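Local structure of mRNA nuclease HepT (6M6U) at residues L75-N79 against N80-Q84; H102-E106 against L107-I111; D110-V113 against H114-H118. The protein cleaves mRNA as the bacteriostatic toxin of a type VII toxin-antitoxin system and is neutralised mostly through tri-AMPylation by its cognate antitoxin MntA. One frame throughout, in Å; residues are numbered along the deposited sequence.

Interaction 1 of 3, residues L75-N79 against N80-Q84; sequences LLAQN and NLITQ
Leu76 and Leu81 meet where helix 69-78 stops, and the backbone supplies the polar part of the contact. Leu81 N donates to Leu76 O over 3.0 Å in a bond that is nearly straight at the hydrogen (160°). The second bond has a shorter span, from Asn80 N to Ala77 O, 2.8 Å, and its donor comes from above the carbonyl plane, 68° out of it. The positive phi of Asn80 turns the chain so that Leu81 N can reach Leu76 O.

The amide of Asn79 adds a side-chain bond just inside the turn: its ND2 donates to Leu75 O at 2.6 Å, with the acceptor almost in the amide plane. Asn79 N approaches the same oxygen from the opposite face of its carbonyl plane, so two donors of one residue grip Leu75 O.

The remaining contacts are mostly apolar. Ile82 lays CG1 alongside Leu76 CB at 3.9 Å, and CD1 is almost as close to the same carbon; CG1 sits between the backbone N and the carbonyl carbon (chi1 59°), which turns this branch back to the helix. Leu76 also packs on Ala54 and Ile57 of helix 33-60, and Ser87 of helix 84-102 touches Ala77 and Ile82. Separately, Ala77 CA makes a CH...O contact of 3.5 Å to Ile82 O, while its CB meets Gln84 OE1 at 3.7 Å.

The paired 6→1 (Leu81 to Leu76) and 5→2 (Asn80 to Ala77) backbone bonds define a Schellman motif with Asn80 as C-prime residue, here ending helix 69-78 within the all-helical HepT fold.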
# COMPACT_ATOMS: atom_id res chain seq x y z
N LEU B 75 10.46 37.75 21.43
CA LEU B 75 11.35 37.85 20.28
C LEU B 75 11.53 39.30 19.83
O LEU B 75 12.62 39.68 19.39
CB LEU B 75 10.82 37.00 19.12
CG LEU B 75 10.91 35.48 19.27
CD1 LEU B 75 10.40 34.78 18.02
CD2 LEU B 75 12.33 35.04 19.58
N LEU B 76 10.48 40.11 19.92
CA LEU B 76 10.62 41.53 19.60
C LEU B 76 11.59 42.22 20.55
O LEU B 76 12.35 43.11 20.15
CB LEU B 76 9.27 42.24 19.63
CG LEU B 76 8.19 41.77 18.66
CD1 LEU B 76 6.88 42.47 18.98
CD2 LEU B 76 8.61 42.04 17.22
N ALA B 77 11.58 41.82 21.83
CA ALA B 77 12.45 42.46 22.81
C ALA B 77 13.91 42.06 22.61
O ALA B 77 14.81 42.90 22.74
CB ALA B 77 11.98 42.11 24.23
N GLN B 78 14.16 40.79 22.30
CA GLN B 78 15.53 40.35 22.04
C GLN B 78 16.13 41.02 20.81
O GLN B 78 17.36 41.11 20.71
CB GLN B 78 15.58 38.83 21.89
CG GLN B 78 14.86 38.07 22.99
CD GLN B 78 14.96 36.57 22.83
OE1 GLN B 78 14.33 35.99 21.94
NE2 GLN B 78 15.73 35.93 23.69
N ASN B 79 15.29 41.48 19.89
CA ASN B 79 15.73 42.27 18.75
C ASN B 79 15.69 43.77 19.02
O ASN B 79 15.91 44.56 18.10
CB ASN B 79 14.88 41.93 17.52
CG ASN B 79 15.13 40.52 17.02
OD1 ASN B 79 16.02 40.29 16.21
ND2 ASN B 79 14.34 39.56 17.50
N ASN B 80 15.42 44.16 20.27
CA ASN B 80 15.42 45.56 20.70
C ASN B 80 14.46 46.43 19.89
O ASN B 80 14.74 47.60 19.63
CB ASN B 80 16.82 46.16 20.68
CG ASN B 80 17.65 45.75 21.87
OD1 ASN B 80 18.48 44.85 21.79
ND2 ASN B 80 17.40 46.39 23.01
N LEU B 81 13.33 45.86 19.47
CA LEU B 81 12.29 46.65 18.84
C LEU B 81 11.24 47.12 19.84
O LEU B 81 10.56 48.12 19.59
CB LEU B 81 11.64 45.86 17.70
CG LEU B 81 12.65 45.11 16.81
CD1 LEU B 81 11.94 44.38 15.67
CD2 LEU B 81 13.73 46.05 16.25
N ILE B 82 11.10 46.42 20.97
CA ILE B 82 10.41 46.94 22.14
C ILE B 82 11.32 46.75 23.34
O ILE B 82 12.19 45.87 23.35
CB ILE B 82 9.04 46.27 22.39
CG1 ILE B 82 9.20 44.76 22.58
CG2 ILE B 82 8.07 46.59 21.27
CD1 ILE B 82 7.90 44.05 22.95
N THR B 83 11.14 47.59 24.35
CA THR B 83 11.94 47.49 25.55
C THR B 83 11.58 46.22 26.31
O THR B 83 10.47 45.69 26.19
CB THR B 83 11.72 48.71 26.45
OG1 THR B 83 10.40 48.65 27.02
CG2 THR B 83 11.85 49.99 25.63
N GLN B 84 12.54 45.71 27.08
CA GLN B 84 12.25 44.59 27.97
C GLN B 84 11.13 44.90 28.96
O GLN B 84 10.30 44.00 29.21
CB GLN B 84 13.53 44.16 28.70
CG GLN B 84 13.36 42.90 29.54
CD GLN B 84 13.27 41.65 28.69
OE1 GLN B 84 13.68 41.65 27.53
NE2 GLN B 84 12.72 40.58 29.27

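Interaction 2 of 3, residues H102-E106 against L107-I111; sequences HDYQE and LNLDI
Leu107 N closes a 3-10 turn on Tyr104 O, a backbone bond of 2.8 Å whose angle at the hydrogen is 150°. Its donor stands well above the carbonyl plane, 67° out of it. The turn spans 104-106; a second backbone bond, Glu106 N to Asp103 O at 3.1 Å, precedes it. Beyond Leu107 the chain extends to Asn108, the N-cap of helix 109-118, whose OD1 accepts a weak capping bond from Asp110 N at 3.4 Å.

Among the side chains, Tyr104 and Leu107 carry the contact. With CG of Tyr104 anti to the backbone N (chi1 172°), the end of the side chain comes back towards 107-111, and Leu107 brings its CD2 branch to ring carbon CD1 of Tyr104 at 3.9 Å. Farther along the same ring, Leu109 CD1 lies 4.3 Å from Tyr104 CE1, so the two leucine methyls meet the ring obliquely at successive carbons. Leu107 is packed in addition by Ile40 of helix 33-60 and by Leu96, Ile99 and Ala100 of helix 84-102.

Tyr104 OH hydrogen-bonds to Gln36 OE1, while Arg45 of the second subunit packs on the Tyr104 side chain. His102, an active-site residue by similarity, heads the same segment.

Chemically, apolar contact along the ring and a polar bond at its end together restrain the phenol that closes the RX(4)HXY motif. Its hydroxyl, unmodified here, is the group that MntA tri-AMPylates. Because Gln36 OE1 can only accept, the hydroxyl must donate, and AMPylation would probably abolish this bond.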
# COMPACT_ATOMS: atom_id res chain seq x y z
N HIS B 102 -11.00 32.82 30.28
CA HIS B 102 -11.15 31.37 30.42
C HIS B 102 -11.43 30.90 31.84
O HIS B 102 -11.91 29.78 32.02
CB HIS B 102 -9.90 30.66 29.91
CG HIS B 102 -9.58 30.95 28.48
ND1 HIS B 102 -8.45 31.65 28.10
CD2 HIS B 102 -10.25 30.66 27.35
CE1 HIS B 102 -8.44 31.76 26.78
NE2 HIS B 102 -9.52 31.17 26.30
N ASP B 103 -11.15 31.72 32.85
CA ASP B 103 -11.29 31.31 34.24
C ASP B 103 -11.77 32.50 35.08
O ASP B 103 -11.10 32.95 36.00
CB ASP B 103 -9.97 30.74 34.75
CG ASP B 103 -10.14 29.89 36.00
OD1 ASP B 103 -11.22 29.28 36.16
OD2 ASP B 103 -9.19 29.83 36.80
N TYR B 104 -12.96 33.01 34.74
CA TYR B 104 -13.46 34.21 35.40
C TYR B 104 -13.65 34.01 36.89
O TYR B 104 -13.44 34.95 37.68
CB TYR B 104 -14.77 34.66 34.76
CG TYR B 104 -15.46 35.79 35.50
CD1 TYR B 104 -15.04 37.11 35.34
CD2 TYR B 104 -16.52 35.53 36.36
CE1 TYR B 104 -15.67 38.14 36.02
CE2 TYR B 104 -17.15 36.56 37.05
CZ TYR B 104 -16.72 37.86 36.87
OH TYR B 104 -17.34 38.89 37.55
N GLN B 105 -14.03 32.81 37.31
CA GLN B 105 -14.28 32.57 38.73
C GLN B 105 -13.03 32.78 39.57
O GLN B 105 -13.13 33.09 40.76
CB GLN B 105 -14.83 31.15 38.93
CG GLN B 105 -16.25 30.96 38.40
CD GLN B 105 -17.30 31.58 39.30
OE1 GLN B 105 -17.51 31.14 40.43
NE2 GLN B 105 -17.97 32.62 38.80
N GLU B 106 -11.85 32.62 38.97
CA GLU B 106 -10.59 32.90 39.66
C GLU B 106 -10.06 34.30 39.37
O GLU B 106 -9.02 34.68 39.92
CB GLU B 106 -9.53 31.87 39.29
CG GLU B 106 -9.75 30.50 39.92
CD GLU B 106 -10.25 30.61 41.34
OE1 GLU B 106 -11.38 30.13 41.62
OE2 GLU B 106 -9.53 31.18 42.19
N LEU B 107 -10.74 35.07 38.53
CA LEU B 107 -10.28 36.42 38.22
C LEU B 107 -10.39 37.31 39.45
O LEU B 107 -11.40 37.31 40.16
CB LEU B 107 -11.10 37.01 37.08
CG LEU B 107 -10.70 38.42 36.64
CD1 LEU B 107 -9.25 38.45 36.16
CD2 LEU B 107 -11.63 38.94 35.55
N ASN B 108 -9.32 38.06 39.71
CA ASN B 108 -9.35 39.10 40.73
C ASN B 108 -9.74 40.40 40.03
O ASN B 108 -8.93 41.00 39.31
CB ASN B 108 -8.01 39.23 41.44
CG ASN B 108 -8.10 40.09 42.68
OD1 ASN B 108 -7.89 41.30 42.64
ND2 ASN B 108 -8.43 39.46 43.81
N LEU B 109 -10.98 40.83 40.24
CA LEU B 109 -11.52 41.96 39.50
C LEU B 109 -10.76 43.25 39.76
O LEU B 109 -10.88 44.19 38.97
CB LEU B 109 -13.00 42.14 39.86
CG LEU B 109 -13.94 42.50 38.71
CD1 LEU B 109 -13.65 41.64 37.49
CD2 LEU B 109 -15.37 42.32 39.17
N ASP B 110 -9.96 43.31 40.83
CA ASP B 110 -9.23 44.54 41.15
C ASP B 110 -8.01 44.73 40.26
O ASP B 110 -7.61 45.87 40.01
CB ASP B 110 -8.81 44.55 42.62
CG ASP B 110 -9.98 44.80 43.55
OD1 ASP B 110 -10.84 45.64 43.22
OD2 ASP B 110 -10.04 44.15 44.62
N ILE B 111 -7.40 43.64 39.77
CA ILE B 111 -6.28 43.79 38.84
C ILE B 111 -6.78 44.28 37.49
O ILE B 111 -6.11 45.06 36.81
CB ILE B 111 -5.50 42.47 38.71
CG1 ILE B 111 -5.36 41.78 40.08
CG2 ILE B 111 -4.12 42.75 38.12
CD1 ILE B 111 -4.55 40.49 40.03

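Interaction 3 of 3, residues D110-V113 against H114-H118; sequences DIVV and HVVQH
Val116 N donates to Val112 O over 2.8 Å, the straightest of four successive i to i+4 bonds across this contact (161° at the hydrogen). The same alpha-helical ladder within helix 109-118 includes His114 N to Asp110 O, also 2.8 Å, and Gln117 N to Val113 O at 2.9 Å. Across the four, the donors tilt only 20° to 29° from the carbonyl planes, and phi/psi stay helical from Asp110 to Gln117, which confirms regular alpha geometry.

The branched valines hug these carbonyls. Val116 CG2, anti to its own carbonyl carbon and beside the backbone N, is swung back along the helix to lie 3.1 Å from Val112 O; Val115 CG2 sits in the same way against Ile111 O. Side chain to side chain, Val116 CG2 and Val112 CG1 meet more loosely, 4.3 Å apart.

Cover comes from neighbouring helices and a loop. Val115 packs on Met93 and Leu96 of helix 84-102, whereas Val116 touches Ile19 and Tyr23 of helix 3-23, and Phe29 of a loop lies against Val112 and Val113. The valines thus join helix 109-118 to two other helices of the bundle.

Within 114-118 itself, His118 carries Gln117 CB above the centre of its imidazole and has His114 CG at its edge, in plane. His114 also meets the ring of His119.

Gln117 runs side by side with Val113, both pointing the same way. Its chain is extended beyond CG, and this brings the amide oxygen OE1 to Val113 CG1 at 3.5 Å.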
# COMPACT_ATOMS: atom_id res chain seq x y z
N ASP B 110 -9.96 43.31 40.83
CA ASP B 110 -9.23 44.54 41.15
C ASP B 110 -8.01 44.73 40.26
O ASP B 110 -7.61 45.87 40.01
CB ASP B 110 -8.81 44.55 42.62
CG ASP B 110 -9.98 44.80 43.55
OD1 ASP B 110 -10.84 45.64 43.22
OD2 ASP B 110 -10.04 44.15 44.62
N ILE B 111 -7.40 43.64 39.77
CA ILE B 111 -6.28 43.79 38.84
C ILE B 111 -6.78 44.28 37.49
O ILE B 111 -6.11 45.06 36.81
CB ILE B 111 -5.50 42.47 38.71
CG1 ILE B 111 -5.36 41.78 40.08
CG2 ILE B 111 -4.12 42.75 38.12
CD1 ILE B 111 -4.55 40.49 40.03
N VAL B 112 -7.98 43.84 37.09
CA VAL B 112 -8.59 44.39 35.88
C VAL B 112 -8.81 45.89 36.03
O VAL B 112 -8.52 46.67 35.11
CB VAL B 112 -9.91 43.65 35.56
CG1 VAL B 112 -10.61 44.31 34.38
CG2 VAL B 112 -9.64 42.18 35.27
N VAL B 113 -9.32 46.32 37.19
CA VAL B 113 -9.52 47.74 37.43
C VAL B 113 -8.18 48.47 37.45
O VAL B 113 -8.03 49.55 36.86
CB VAL B 113 -10.31 47.96 38.73
CG1 VAL B 113 -10.01 49.34 39.32
CG2 VAL B 113 -11.80 47.81 38.48
N HIS B 114 -7.18 47.88 38.11
CA HIS B 114 -5.85 48.50 38.12
C HIS B 114 -5.28 48.60 36.70
O HIS B 114 -4.59 49.57 36.37
CB HIS B 114 -4.91 47.70 39.02
CG HIS B 114 -3.63 48.42 39.34
ND1 HIS B 114 -2.39 47.97 38.93
CD2 HIS B 114 -3.40 49.56 40.04
CE1 HIS B 114 -1.46 48.80 39.36
NE2 HIS B 114 -2.04 49.77 40.03
N VAL B 115 -5.58 47.61 35.85
CA VAL B 115 -5.14 47.68 34.46
C VAL B 115 -5.92 48.76 33.71
O VAL B 115 -5.33 49.55 32.97
CB VAL B 115 -5.29 46.30 33.79
CG1 VAL B 115 -5.15 46.42 32.28
CG2 VAL B 115 -4.25 45.33 34.33
N VAL B 116 -7.24 48.82 33.91
CA VAL B 116 -8.05 49.84 33.24
C VAL B 116 -7.58 51.24 33.61
O VAL B 116 -7.59 52.15 32.77
CB VAL B 116 -9.54 49.64 33.59
CG1 VAL B 116 -10.37 50.82 33.10
CG2 VAL B 116 -10.05 48.34 32.98
N GLN B 117 -7.14 51.43 34.85
CA GLN B 117 -6.72 52.75 35.32
C GLN B 117 -5.28 53.09 34.95
O GLN B 117 -4.99 54.26 34.67
CB GLN B 117 -6.88 52.85 36.84
CG GLN B 117 -8.31 52.69 37.34
CD GLN B 117 -8.41 52.77 38.85
OE1 GLN B 117 -7.73 52.04 39.57
NE2 GLN B 117 -9.25 53.67 39.34
N HIS B 118 -4.37 52.11 34.95
CA HIS B 118 -2.95 52.41 34.91
C HIS B 118 -2.15 51.71 33.81
O HIS B 118 -0.99 52.07 33.62
CB HIS B 118 -2.30 52.07 36.26
CG HIS B 118 -2.83 52.87 37.40
ND1 HIS B 118 -3.28 52.30 38.57
CD2 HIS B 118 -2.99 54.21 37.56
CE1 HIS B 118 -3.69 53.24 39.40
NE2 HIS B 118 -3.53 54.41 38.81

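All three contacts are local; interaction 1 closes before the other two open and lies apart from them. Interactions 2 and 3 are neighbours: their centres are 12 Å apart, they share Asp110 and Ile111, and Leu107 CD2 packs on Val112 CG2 at 3.8 Å. Interaction 1 lies on the opposite side of the chain's centre from interaction 2, with centres 29 Å apart and nearest atoms about 17 Å apart; from interaction 3 the values are 25 Å and about 14 Å. It is away from the annotated sites. Interaction 2 contains His102 and Tyr104 of the RX(4)HXY motif. The side chains of Leu107 and of Val112 are each about 9 Å from that of Arg97, an active-site residue by similarity.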